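Local coordinates for aerolysin-like protein (Bombina maxima, PDB 6LH8) that belongs to the aerolysin family of pore-forming proteins and probably takes part in or regulates pore formation linked to cellular endolysosomes, at residues 3-8 with 124-129; 49-54 with 88-93; 56-61 with 133-138; 65-70 with 78-83. One frame throughout, in Å; residues are numbered along the deposited sequence.

Interaction 1 (3-8 with 124-129); sequences ASVTVL and APVEIS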
loop_
_atom_site.group_PDB
_atom_site.type_symbol
_atom_site.label_atom_id
_atom_site.label_comp_id
_atom_site.label_asym_id
_atom_site.label_seq_id
_atom_site.Cartn_x
_atom_site.Cartn_y
_atom_site.Cartn_z
ATOM N N ALA A 3 -15.107 -10.394 -17.854
ATOM C CA ALA A 3 -14.207 -11.526 -17.969
ATOM C C ALA A 3 -14.333 -12.464 -16.775
ATOM O O ALA A 3 -14.716 -12.058 -15.670
ATOM C CB ALA A 3 -12.766 -11.044 -18.092
ATOM N N SER A 4 -14.013 -13.738 -17.008
ATOM C CA SER A 4 -13.701 -14.639 -15.904
ATOM C C SER A 4 -12.272 -14.367 -15.466
ATOM O O SER A 4 -11.388 -14.205 -16.306
ATOM C CB SER A 4 -13.834 -16.103 -16.327
ATOM O OG SER A 4 -15.155 -16.433 -16.680
ATOM N N VAL A 5 -12.038 -14.309 -14.155
ATOM C CA VAL A 5 -10.751 -13.853 -13.630
ATOM C C VAL A 5 -10.248 -14.833 -12.579
ATOM O O VAL A 5 -11.002 -15.223 -11.682
ATOM C CB VAL A 5 -10.857 -12.442 -13.021
ATOM C CG1 VAL A 5 -9.503 -12.007 -12.477
ATOM C CG2 VAL A 5 -11.367 -11.447 -14.038
ATOM N N THR A 6 -8.974 -15.224 -12.679
ATOM C CA THR A 6 -8.316 -16.013 -11.635
ATOM C C THR A 6 -6.899 -15.494 -11.456
ATOM O O THR A 6 -6.110 -15.540 -12.401
ATOM C CB THR A 6 -8.276 -17.500 -11.999
ATOM O OG1 THR A 6 -9.611 -18.015 -12.090
ATOM C CG2 THR A 6 -7.488 -18.285 -10.949
ATOM N N VAL A 7 -6.567 -15.002 -10.263
ATOM C CA VAL A 7 -5.212 -14.523 -9.996
ATOM C C VAL A 7 -4.371 -15.706 -9.539
ATOM O O VAL A 7 -4.806 -16.488 -8.685
ATOM C CB VAL A 7 -5.207 -13.403 -8.941
ATOM C CG1 VAL A 7 -3.776 -12.909 -8.714
ATOM C CG2 VAL A 7 -6.089 -12.254 -9.377
ATOM N N LEU A 8 -3.169 -15.848 -10.120
ATOM C CA LEU A 8 -2.248 -16.935 -9.763
ATOM C C LEU A 8 -1.323 -16.454 -8.646
ATOM O O LEU A 8 -0.144 -16.148 -8.844
ATOM C CB LEU A 8 -1.466 -17.412 -10.978
ATOM C CG LEU A 8 -2.263 -17.685 -12.268
ATOM C CD1 LEU A 8 -1.384 -18.289 -13.344
ATOM C CD2 LEU A 8 -3.477 -18.583 -11.995
ATOM N N ALA A 124 1.495 -10.375 -9.884
ATOM C CA ALA A 124 1.095 -11.766 -10.088
ATOM C C ALA A 124 0.385 -11.908 -11.429
ATOM O O ALA A 124 -0.181 -10.936 -11.937
ATOM C CB ALA A 124 0.183 -12.267 -8.958
ATOM N N PRO A 125 0.425 -13.099 -12.035
ATOM C CA PRO A 125 -0.343 -13.327 -13.266
ATOM C C PRO A 125 -1.840 -13.356 -13.002
ATOM O O PRO A 125 -2.307 -13.768 -11.941
ATOM C CB PRO A 125 0.148 -14.701 -13.749
ATOM C CG PRO A 125 1.366 -15.035 -12.900
ATOM C CD PRO A 125 1.156 -14.306 -11.608
ATOM N N VAL A 126 -2.605 -12.907 -13.990
ATOM C CA VAL A 126 -4.063 -12.920 -13.899
ATOM C C VAL A 126 -4.586 -13.595 -15.155
ATOM O O VAL A 126 -4.443 -13.056 -16.260
ATOM C CB VAL A 126 -4.660 -11.516 -13.741
ATOM C CG1 VAL A 126 -6.153 -11.629 -13.518
ATOM C CG2 VAL A 126 -4.011 -10.778 -12.554
ATOM N N GLU A 127 -5.182 -14.773 -14.999
ATOM C CA GLU A 127 -5.756 -15.456 -16.146
ATOM C C GLU A 127 -7.144 -14.882 -16.415
ATOM O O GLU A 127 -7.991 -14.826 -15.517
ATOM C CB GLU A 127 -5.770 -16.974 -15.917
ATOM C CG GLU A 127 -4.354 -17.554 -15.981
ATOM C CD GLU A 127 -4.294 -19.067 -15.889
ATOM O OE1 GLU A 127 -5.269 -19.675 -15.405
ATOM O OE2 GLU A 127 -3.260 -19.643 -16.295
ATOM N N ILE A 128 -7.339 -14.382 -17.636
ATOM C CA ILE A 128 -8.557 -13.705 -18.063
ATOM C C ILE A 128 -9.164 -14.529 -19.181
ATOM O O ILE A 128 -8.449 -14.973 -20.079
ATOM C CB ILE A 128 -8.252 -12.278 -18.570
ATOM C CG1 ILE A 128 -7.695 -11.402 -17.443
ATOM C CG2 ILE A 128 -9.469 -11.660 -19.262
ATOM C CD1 ILE A 128 -8.489 -11.467 -16.195
ATOM N N SER A 129 -10.475 -14.720 -19.151
ATOM C CA SER A 129 -11.155 -15.252 -20.320
ATOM C C SER A 129 -12.413 -14.434 -20.566
ATOM O O SER A 129 -13.155 -14.131 -19.628
ATOM C CB SER A 129 -11.489 -16.733 -20.150
ATOM O OG SER A 129 -12.582 -16.904 -19.281
HETATM O O HOH W 1 -15.652 -15.899 -19.575
#

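Interaction 2 (49-54 with 88-93); sequences THNITL and LESYTE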
loop_
_atom_site.group_PDB
_atom_site.type_symbol
_atom_site.label_atom_id
_atom_site.label_comp_id
_atom_site.label_asym_id
_atom_site.label_seq_id
_atom_site.Cartn_x
_atom_site.Cartn_y
_atom_site.Cartn_z
ATOM N N THR A 49 -1.987 0.768 -3.891
ATOM C CA THR A 49 -2.377 1.012 -5.271
ATOM C C THR A 49 -2.436 -0.312 -6.017
ATOM O O THR A 49 -1.480 -1.092 -5.974
ATOM C CB THR A 49 -1.422 1.985 -5.951
ATOM O OG1 THR A 49 -1.520 3.265 -5.301
ATOM C CG2 THR A 49 -1.799 2.160 -7.419
ATOM N N HIS A 50 -3.558 -0.556 -6.694
ATOM C CA HIS A 50 -3.786 -1.784 -7.448
ATOM C C HIS A 50 -3.803 -1.479 -8.938
ATOM O O HIS A 50 -4.543 -0.601 -9.381
ATOM C CB HIS A 50 -5.111 -2.422 -7.040
ATOM C CG HIS A 50 -5.236 -2.657 -5.565
ATOM N ND1 HIS A 50 -4.705 -3.760 -4.936
ATOM C CD2 HIS A 50 -5.835 -1.919 -4.599
ATOM C CE1 HIS A 50 -4.973 -3.695 -3.642
ATOM N NE2 HIS A 50 -5.666 -2.593 -3.416
ATOM N N ASN A 51 -3.032 -2.236 -9.716
ATOM C CA ASN A 51 -2.926 -1.996 -11.148
ATOM C C ASN A 51 -3.115 -3.290 -11.918
ATOM O O ASN A 51 -2.764 -4.367 -11.439
ATOM C CB ASN A 51 -1.564 -1.402 -11.501
ATOM C CG ASN A 51 -1.176 -0.285 -10.568
ATOM O OD1 ASN A 51 -1.425 0.873 -10.873
ATOM N ND2 ASN A 51 -0.591 -0.631 -9.398
ATOM N N ILE A 52 -3.657 -3.175 -13.129
ATOM C CA ILE A 52 -3.732 -4.299 -14.053
ATOM C C ILE A 52 -3.057 -3.873 -15.349
ATOM O O ILE A 52 -3.213 -2.731 -15.790
ATOM C CB ILE A 52 -5.183 -4.788 -14.280
ATOM C CG1 ILE A 52 -5.188 -6.195 -14.874
ATOM C CG2 ILE A 52 -6.014 -3.826 -15.132
ATOM C CD1 ILE A 52 -4.858 -7.281 -13.841
ATOM N N THR A 53 -2.215 -4.751 -15.889
ATOM C CA THR A 53 -1.452 -4.470 -17.102
ATOM C C THR A 53 -1.683 -5.613 -18.079
ATOM O O THR A 53 -1.803 -6.764 -17.662
ATOM C CB THR A 53 0.057 -4.309 -16.824
ATOM O OG1 THR A 53 0.590 -5.490 -16.212
ATOM C CG2 THR A 53 0.322 -3.117 -15.898
ATOM N N LEU A 54 -1.790 -5.290 -19.371
ATOM C CA LEU A 54 -2.011 -6.317 -20.377
ATOM C C LEU A 54 -0.922 -6.261 -21.431
ATOM O O LEU A 54 -0.316 -5.201 -21.635
ATOM C CB LEU A 54 -3.374 -6.154 -21.063
ATOM C CG LEU A 54 -4.568 -6.785 -20.354
ATOM C CD1 LEU A 54 -4.993 -5.906 -19.168
ATOM C CD2 LEU A 54 -5.756 -7.047 -21.304
ATOM N N LEU A 88 -9.830 2.212 -17.150
ATOM C CA LEU A 88 -9.579 2.269 -15.706
ATOM C C LEU A 88 -8.706 1.070 -15.356
ATOM O O LEU A 88 -9.217 -0.043 -15.220
ATOM C CB LEU A 88 -10.872 2.265 -14.898
ATOM C CG LEU A 88 -10.851 2.708 -13.422
ATOM C CD1 LEU A 88 -10.200 1.692 -12.493
ATOM C CD2 LEU A 88 -10.191 4.068 -13.255
ATOM N N GLU A 89 -7.402 1.306 -15.195
ATOM C CA GLU A 89 -6.445 0.225 -14.973
ATOM C C GLU A 89 -5.670 0.382 -13.676
ATOM O O GLU A 89 -4.758 -0.411 -13.412
ATOM C CB GLU A 89 -5.478 0.132 -16.160
ATOM C CG GLU A 89 -6.178 -0.338 -17.413
ATOM C CD GLU A 89 -5.430 -0.051 -18.691
ATOM O OE1 GLU A 89 -4.298 0.493 -18.632
ATOM O OE2 GLU A 89 -5.995 -0.361 -19.762
ATOM N N SER A 90 -6.015 1.369 -12.858
ATOM C CA SER A 90 -5.357 1.593 -11.581
ATOM C C SER A 90 -6.391 2.071 -10.579
ATOM O O SER A 90 -7.240 2.899 -10.912
ATOM C CB SER A 90 -4.233 2.627 -11.713
ATOM O OG SER A 90 -3.577 2.833 -10.469
ATOM N N TYR A 91 -6.316 1.550 -9.355
ATOM C CA TYR A 91 -7.205 1.947 -8.275
ATOM C C TYR A 91 -6.387 2.112 -6.998
ATOM O O TYR A 91 -5.541 1.270 -6.693
ATOM C CB TYR A 91 -8.314 0.900 -8.102
ATOM C CG TYR A 91 -9.251 1.167 -6.958
ATOM C CD1 TYR A 91 -10.340 2.009 -7.117
ATOM C CD2 TYR A 91 -9.040 0.595 -5.716
ATOM C CE1 TYR A 91 -11.195 2.267 -6.076
ATOM C CE2 TYR A 91 -9.888 0.847 -4.665
ATOM C CZ TYR A 91 -10.972 1.680 -4.852
ATOM O OH TYR A 91 -11.831 1.933 -3.802
ATOM N N THR A 92 -6.638 3.193 -6.249
ATOM C CA THR A 92 -5.878 3.501 -5.041
ATOM C C THR A 92 -6.806 3.481 -3.834
ATOM O O THR A 92 -7.824 4.179 -3.817
ATOM C CB THR A 92 -5.197 4.866 -5.155
ATOM O OG1 THR A 92 -4.310 4.869 -6.279
ATOM C CG2 THR A 92 -4.411 5.191 -3.899
ATOM N N GLU A 93 -6.462 2.677 -2.840
ATOM C CA GLU A 93 -7.097 2.746 -1.537
ATOM C C GLU A 93 -6.361 3.764 -0.673
ATOM O O GLU A 93 -5.165 4.014 -0.851
ATOM C CB GLU A 93 -7.094 1.382 -0.849
ATOM C CG GLU A 93 -7.774 0.270 -1.618
ATOM C CD GLU A 93 -7.834 -1.025 -0.831
ATOM O OE1 GLU A 93 -7.170 -2.000 -1.249
ATOM O OE2 GLU A 93 -8.536 -1.075 0.210
HETATM O O HOH W 2 -1.596 5.954 -6.299
HETATM O O HOH W 3 -2.213 -0.882 -17.391
#

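Interaction 3 (56-61 with 133-138); sequences RATEVP and IKETAT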
loop_
_atom_site.group_PDB
_atom_site.type_symbol
_atom_site.label_atom_id
_atom_site.label_comp_id
_atom_site.label_asym_id
_atom_site.label_seq_id
_atom_site.Cartn_x
_atom_site.Cartn_y
_atom_site.Cartn_z
ATOM N N ARG A 56 0.859 -5.639 -24.878
ATOM C CA ARG A 56 0.572 -4.559 -25.814
ATOM C C ARG A 56 -0.343 -5.029 -26.931
ATOM O O ARG A 56 -1.270 -4.307 -27.322
ATOM C CB ARG A 56 1.888 -4.011 -26.372
ATOM C CG ARG A 56 1.725 -2.873 -27.370
ATOM C CD ARG A 56 3.035 -2.106 -27.546
ATOM N NE ARG A 56 2.802 -0.782 -28.126
ATOM C CZ ARG A 56 3.701 -0.106 -28.834
ATOM N NH1 ARG A 56 4.906 -0.622 -29.050
ATOM N NH2 ARG A 56 3.395 1.088 -29.323
ATOM N N ALA A 57 -0.126 -6.249 -27.428
ATOM C CA ALA A 57 -0.853 -6.832 -28.558
ATOM C C ALA A 57 -2.018 -7.728 -28.139
ATOM O O ALA A 57 -2.318 -8.709 -28.827
ATOM C CB ALA A 57 0.110 -7.620 -29.437
ATOM N N THR A 58 -2.725 -7.410 -27.063
ATOM C CA THR A 58 -3.739 -8.326 -26.553
ATOM C C THR A 58 -4.988 -8.331 -27.428
ATOM O O THR A 58 -5.320 -7.340 -28.092
ATOM C CB THR A 58 -4.114 -7.961 -25.116
ATOM O OG1 THR A 58 -5.093 -8.885 -24.629
ATOM C CG2 THR A 58 -4.696 -6.553 -25.046
ATOM N N GLU A 59 -5.681 -9.474 -27.421
ATOM C CA GLU A 59 -6.981 -9.638 -28.061
ATOM C C GLU A 59 -8.135 -9.245 -27.149
ATOM O O GLU A 59 -9.276 -9.179 -27.613
ATOM C CB GLU A 59 -7.178 -11.091 -28.503
ATOM C CG GLU A 59 -6.233 -11.571 -29.579
ATOM C CD GLU A 59 -6.659 -11.106 -30.939
ATOM O OE1 GLU A 59 -5.779 -10.712 -31.734
ATOM O OE2 GLU A 59 -7.878 -11.134 -31.207
ATOM N N VAL A 60 -7.870 -9.019 -25.866
ATOM C CA VAL A 60 -8.945 -8.639 -24.945
ATOM C C VAL A 60 -9.603 -7.357 -25.455
ATOM O O VAL A 60 -8.902 -6.372 -25.737
ATOM C CB VAL A 60 -8.383 -8.457 -23.524
ATOM C CG1 VAL A 60 -9.411 -7.810 -22.608
ATOM C CG2 VAL A 60 -7.925 -9.805 -22.974
ATOM N N PRO A 61 -10.926 -7.340 -25.647
ATOM C CA PRO A 61 -11.572 -6.143 -26.201
ATOM C C PRO A 61 -11.481 -4.960 -25.256
ATOM O O PRO A 61 -11.620 -5.096 -24.040
ATOM C CB PRO A 61 -13.029 -6.586 -26.390
ATOM C CG PRO A 61 -12.986 -8.083 -26.398
ATOM C CD PRO A 61 -11.866 -8.457 -25.481
ATOM N N ILE A 133 -11.694 -15.753 -25.910
ATOM C CA ILE A 133 -10.415 -15.060 -25.825
ATOM C C ILE A 133 -9.793 -15.352 -24.467
ATOM O O ILE A 133 -10.454 -15.217 -23.430
ATOM C CB ILE A 133 -10.600 -13.549 -26.045
ATOM C CG1 ILE A 133 -11.087 -13.293 -27.476
ATOM C CG2 ILE A 133 -9.302 -12.800 -25.800
ATOM C CD1 ILE A 133 -11.622 -11.886 -27.704
ATOM N N LYS A 134 -8.525 -15.771 -24.468
ATOM C CA LYS A 134 -7.782 -16.027 -23.241
ATOM C C LYS A 134 -6.554 -15.129 -23.211
ATOM O O LYS A 134 -5.914 -14.892 -24.244
ATOM C CB LYS A 134 -7.350 -17.502 -23.116
ATOM C CG LYS A 134 -8.496 -18.499 -23.163
ATOM C CD LYS A 134 -8.064 -19.860 -22.638
ATOM C CE LYS A 134 -7.576 -20.756 -23.760
ATOM N NZ LYS A 134 -8.333 -22.047 -23.778
ATOM N N GLU A 135 -6.255 -14.598 -22.032
ATOM C CA GLU A 135 -5.093 -13.741 -21.853
ATOM C C GLU A 135 -4.546 -13.962 -20.452
ATOM O O GLU A 135 -5.283 -14.317 -19.538
ATOM C CB GLU A 135 -5.450 -12.259 -22.050
ATOM C CG GLU A 135 -4.243 -11.324 -21.967
ATOM C CD GLU A 135 -3.254 -11.607 -23.063
ATOM O OE1 GLU A 135 -2.378 -12.480 -22.874
ATOM O OE2 GLU A 135 -3.370 -10.988 -24.146
ATOM N N THR A 136 -3.248 -13.751 -20.280
ATOM C CA THR A 136 -2.677 -13.693 -18.940
ATOM C C THR A 136 -2.191 -12.264 -18.738
ATOM O O THR A 136 -1.180 -11.857 -19.318
ATOM C CB THR A 136 -1.558 -14.711 -18.766
ATOM O OG1 THR A 136 -2.066 -16.022 -19.054
ATOM C CG2 THR A 136 -1.033 -14.668 -17.339
ATOM N N ALA A 137 -2.945 -11.495 -17.953
ATOM C CA ALA A 137 -2.555 -10.143 -17.592
ATOM C C ALA A 137 -1.611 -10.194 -16.392
ATOM O O ALA A 137 -1.283 -11.268 -15.877
ATOM C CB ALA A 137 -3.800 -9.298 -17.312
ATOM N N THR A 138 -1.155 -9.027 -15.941
ATOM C CA THR A 138 -0.301 -8.936 -14.760
ATOM C C THR A 138 -0.878 -7.913 -13.794
ATOM O O THR A 138 -1.127 -6.763 -14.168
ATOM C CB THR A 138 1.136 -8.545 -15.124
ATOM O OG1 THR A 138 1.688 -9.535 -15.995
ATOM C CG2 THR A 138 1.991 -8.480 -13.858
HETATM O O HOH W 4 -4.421 -12.010 -26.561
#

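Interaction 4 (65-70 with 78-83); sequences EIQLEP and TEPITF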
loop_
_atom_site.group_PDB
_atom_site.type_symbol
_atom_site.label_atom_id
_atom_site.label_comp_id
_atom_site.label_asym_id
_atom_site.label_seq_id
_atom_site.Cartn_x
_atom_site.Cartn_y
_atom_site.Cartn_z
ATOM N N GLU A 65 -14.500 -5.662 -18.625
ATOM C CA GLU A 65 -14.404 -5.434 -17.190
ATOM C C GLU A 65 -13.691 -6.608 -16.536
ATOM O O GLU A 65 -13.941 -7.769 -16.875
ATOM C CB GLU A 65 -15.788 -5.227 -16.572
ATOM C CG GLU A 65 -16.404 -3.871 -16.932
ATOM C CD GLU A 65 -17.568 -3.482 -16.034
ATOM O OE1 GLU A 65 -18.024 -4.332 -15.243
ATOM O OE2 GLU A 65 -18.030 -2.323 -16.122
ATOM N N ILE A 66 -12.794 -6.297 -15.605
ATOM C CA ILE A 66 -11.929 -7.283 -14.964
ATOM C C ILE A 66 -12.037 -7.050 -13.466
ATOM O O ILE A 66 -11.465 -6.088 -12.936
ATOM C CB ILE A 66 -10.473 -7.174 -15.432
ATOM C CG1 ILE A 66 -10.378 -7.364 -16.948
ATOM C CG2 ILE A 66 -9.589 -8.163 -14.683
ATOM C CD1 ILE A 66 -9.131 -6.734 -17.569
ATOM N N GLN A 67 -12.775 -7.923 -12.784
ATOM C CA GLN A 67 -12.966 -7.851 -11.340
ATOM C C GLN A 67 -11.999 -8.792 -10.639
ATOM O O GLN A 67 -11.960 -9.986 -10.951
ATOM C CB GLN A 67 -14.399 -8.224 -10.952
ATOM C CG GLN A 67 -15.416 -7.161 -11.232
ATOM C CD GLN A 67 -16.729 -7.412 -10.510
ATOM O OE1 GLN A 67 -17.671 -6.630 -10.625
ATOM N NE2 GLN A 67 -16.793 -8.506 -9.761
ATOM N N LEU A 68 -11.253 -8.276 -9.665
ATOM C CA LEU A 68 -10.429 -9.162 -8.858
ATOM C C LEU A 68 -10.427 -8.698 -7.413
ATOM O O LEU A 68 -10.772 -7.557 -7.096
ATOM C CB LEU A 68 -8.995 -9.291 -9.391
ATOM C CG LEU A 68 -8.018 -8.127 -9.519
ATOM C CD1 LEU A 68 -7.369 -7.779 -8.183
ATOM C CD2 LEU A 68 -6.939 -8.528 -10.524
ATOM N N GLU A 69 -10.043 -9.627 -6.539
ATOM C CA GLU A 69 -9.984 -9.405 -5.101
ATOM C C GLU A 69 -8.535 -9.462 -4.640
ATOM O O GLU A 69 -7.956 -10.556 -4.545
ATOM C CB GLU A 69 -10.826 -10.453 -4.374
ATOM C CG GLU A 69 -12.274 -10.431 -4.810
ATOM C CD GLU A 69 -13.109 -11.436 -4.065
ATOM O OE1 GLU A 69 -13.156 -11.351 -2.820
ATOM O OE2 GLU A 69 -13.705 -12.313 -4.726
ATOM N N PRO A 70 -7.906 -8.324 -4.371
ATOM C CA PRO A 70 -6.500 -8.328 -3.958
ATOM C C PRO A 70 -6.314 -9.000 -2.608
ATOM O O PRO A 70 -7.263 -9.206 -1.848
ATOM C CB PRO A 70 -6.149 -6.839 -3.870
ATOM C CG PRO A 70 -7.201 -6.140 -4.659
ATOM C CD PRO A 70 -8.440 -6.960 -4.513
ATOM N N THR A 78 -13.498 -5.287 1.477
ATOM C CA THR A 78 -13.453 -6.648 0.980
ATOM C C THR A 78 -14.120 -6.814 -0.377
ATOM O O THR A 78 -14.024 -7.899 -0.962
ATOM C CB THR A 78 -14.107 -7.605 1.993
ATOM O OG1 THR A 78 -13.561 -8.917 1.828
ATOM C CG2 THR A 78 -15.615 -7.653 1.801
ATOM N N GLU A 79 -14.769 -5.781 -0.902
ATOM C CA GLU A 79 -15.400 -5.886 -2.203
ATOM C C GLU A 79 -14.344 -5.904 -3.312
ATOM O O GLU A 79 -13.267 -5.322 -3.167
ATOM C CB GLU A 79 -16.363 -4.722 -2.423
ATOM C CG GLU A 79 -17.711 -4.904 -1.736
ATOM C CD GLU A 79 -18.469 -6.112 -2.255
ATOM O OE1 GLU A 79 -18.415 -7.176 -1.603
ATOM O OE2 GLU A 79 -19.121 -5.995 -3.317
ATOM N N PRO A 80 -14.633 -6.569 -4.426
ATOM C CA PRO A 80 -13.665 -6.627 -5.523
ATOM C C PRO A 80 -13.411 -5.260 -6.138
ATOM O O PRO A 80 -14.256 -4.361 -6.102
ATOM C CB PRO A 80 -14.329 -7.570 -6.536
ATOM C CG PRO A 80 -15.328 -8.356 -5.724
ATOM C CD PRO A 80 -15.817 -7.404 -4.690
ATOM N N ILE A 81 -12.223 -5.121 -6.707
ATOM C CA ILE A 81 -11.869 -3.981 -7.548
ATOM C C ILE A 81 -12.301 -4.301 -8.969
ATOM O O ILE A 81 -12.032 -5.400 -9.464
ATOM C CB ILE A 81 -10.352 -3.715 -7.500
ATOM C CG1 ILE A 81 -9.825 -3.706 -6.059
ATOM C CG2 ILE A 81 -9.999 -2.430 -8.273
ATOM C CD1 ILE A 81 -10.582 -2.815 -5.126
ATOM N N THR A 82 -12.938 -3.343 -9.644
ATOM C CA THR A 82 -13.324 -3.501 -11.041
ATOM C C THR A 82 -12.443 -2.607 -11.903
ATOM O O THR A 82 -12.546 -1.380 -11.845
ATOM C CB THR A 82 -14.796 -3.166 -11.254
ATOM O OG1 THR A 82 -15.593 -3.999 -10.406
ATOM C CG2 THR A 82 -15.195 -3.412 -12.711
ATOM N N PHE A 83 -11.567 -3.221 -12.688
ATOM C CA PHE A 83 -10.852 -2.512 -13.738
ATOM C C PHE A 83 -11.652 -2.591 -15.034
ATOM O O PHE A 83 -12.455 -3.496 -15.241
ATOM C CB PHE A 83 -9.461 -3.110 -13.959
ATOM C CG PHE A 83 -8.601 -3.164 -12.714
ATOM C CD1 PHE A 83 -7.958 -2.033 -12.254
ATOM C CD2 PHE A 83 -8.400 -4.361 -12.042
ATOM C CE1 PHE A 83 -7.146 -2.083 -11.119
ATOM C CE2 PHE A 83 -7.593 -4.428 -10.897
ATOM C CZ PHE A 83 -6.964 -3.281 -10.437
#

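Interaction 1 (3-8 with 124-129)
V5 spreads its two methyl groups over V126 and I128, within an antiparallel pairing of the outermost strand 4-28 with strand 110-130 at one end of the elongated five-stranded sheet of this aerolysin-like fold. CG1 of V5, anti to the backbone N (chi1 180°), runs aslant over the V126 side chain and meets V126 CG1 at 3.5 Å. CG2 of V5 lies beside the end of I128, which points the same way, and touches I128 CD1 at 3.6 Å. V7 continues this apolar face, leaning on V126 and on the methyl of A124, while I66 and L68 of strand 65-68 pack against it from outside the sheet.

The backbones form two hydrogen-bonded pairs, S4 with S129 and T6 with E127, each with reciprocal N-H to carbonyl bonds. Beyond them, L8 N adds a nearly straight bond to P125 O (2.9 Å, 172° at the hydrogen). The L8 side chain turns across the pyrrolidine ring of P125 and across the extended E127 chain, about perpendicular to both. Its CD1 comes within 3.9 Å of P125 CB, and the same methyl lies 3.7 Å from E127 OE2, a packing contact alongside the carboxylate.

On the polar face, S4, T6, E127 and S129 line up toward solvent. T6 OG1 makes a weak bond back to V5 O. At the end of the pairing a water is held by S4 OG at 3.0 Å, and it donates a hydrogen bond to S129 O at 3.1 Å.

Interaction 2 (49-54 with 88-93)
The edge of the Y91 ring receives the imidazole of H50, H50 CD2 lying near the plane of the phenol ring, 4.2 Å from Y91 CD2. The edge of the H50 ring in turn takes E93, whose CG and OE1 both lie close to the ring plane. F83 and P70, from outside the pairing, also pack on H50. The carboxylate of E93 is nearly coplanar with the imidazole, the planes being 26° apart. H50 NE2 donates to E93 OE1 at 2.7 Å, and that oxygen accepts through its anti lone pair.

Underneath runs an antiparallel pairing of strands 41-53 and 90-100, the latter at the rim of the five-stranded sheet. H50 and Y91 form its hydrogen-bonded pair. The bond from H50 N to Y91 O is almost perfectly straight (2.7 Å, 178° at the hydrogen), and I52 N continues the ladder to E89 O.

On the opposite face of the sheet the polar side chains pair up. S90 OG, set anti to its own backbone nitrogen, donates to N51 OD1 at 2.9 Å, approaching from above the amide plane. N51 ND2 turns to Q142 and I140 of strand 133-154. One water bridges T49 OG1 and T92 OG1, its oxygen 2.9 Å from each.

H50 is gripped at both nitrogens, since ND1 bonds to Y139 OH. E93 OE1 is also salt-bridged to R73, and OE2 accepts from L74 N. This network fixes the rotation of the ring, and the carboxylate would be expected to stabilise the proton on NE2.

Interaction 3 (56-61 with 133-138)
An ST turn at T58 ties the loop after strand 41-53 to the start of strand 133-154, in a surface contact where E135 receives the threonine hydroxyl. T58 OG1 takes the amide hydrogen of V60, two residues on, along a nearly straight line (3.0 Å, 167° at the hydrogen). The same hydroxyl donates its own proton to E135 OE2 at 2.8 Å, so one oxygen both closes the turn and anchors it to the strand.

E135 reaches this spot by a kink: CG runs anti to the backbone N, and the chain then bends at chi2 (63°), bringing the carboxylate round beside the loop. OE2 offers T58 its anti lone pair and accepts a second bond from a water, which in turn accepts from E59 N. OE1 is held by T136 N, also through an anti lone pair, which makes three bonds on the carboxylate and resists its rotation.

Apolar groups pack next to this polar knot. V60 CG2 presses on the root of the glutamate, 3.6 Å from E135 CB, while L54, just before the loop, and Y85 also touch V60. Further along, I133 packs against the segment from E59 to P61: its CG2 touches E59 CB at 3.8 Å, and its CD1 extends to within 4.1 Å of P61 CD.

Interaction 4 (65-70 with 78-83)
L68 and F83 meet on the buried side of a two-stranded antiparallel hairpin formed by strands 65-68 and 81-84, whereas Q67 and T82 meet on its outer, solvent side. On the buried side the L68 branch point approaches the rim of the phenyl ring in its plane, with L68 CG 4.0 Å from F83 CE2. L68 holds CG between its own backbone N and carbonyl carbon (chi1 61°), a crowded position that nevertheless directs the isobutyl group to that edge. One face of the same ring carries I81 CG2, 3.8 Å above the plane and displaced toward the rim. P70 then closes the row, its ring crossing the I81 side chain at about a right angle, P70 CG to I81 CG1 at 3.8 Å. The row lies on the large sheet, where I52 and H50 touch F83, and V5, V7 and Y139 touch L68.

Reciprocal backbone bonds join I66 with F83 and L68 with I81, giving both strands a regular ladder.

The outer side is more exposed and more polar, and its one side-chain hydrogen bond, from T82 OG1 to the Q67 amide oxygen, is weak and not settled. Q67 runs extended beside T82, pointing the same way, and its CG touches T82 OG1 at 3.3 Å. Nearer the loop, E69 lies alongside the ring of P80, pointing the same way, with E69 CG 3.8 Å from P80 CG.

Overall arrangement
Interactions 1 and 2 are ladders at opposite rims of the same five-stranded sheet, while strand 133-154, between their inner strands, bonds to both and carries interaction 3. Interaction 4 is a separate small sheet laid on one face of the large one: I66 meets V5 and I128 of interaction 1, and F83 meets H50 and I52 of interaction 2. Burial follows this layout. The apolar sides of 1 and 4 meet as aliphatic packing, F83 brings an aromatic ring against interaction 2, which adds a buried His-carboxylate bond to that interior, and interaction 3, without strand pairing, is a surface contact combining one carboxylate's hydrogen bonds with a few apolar touches.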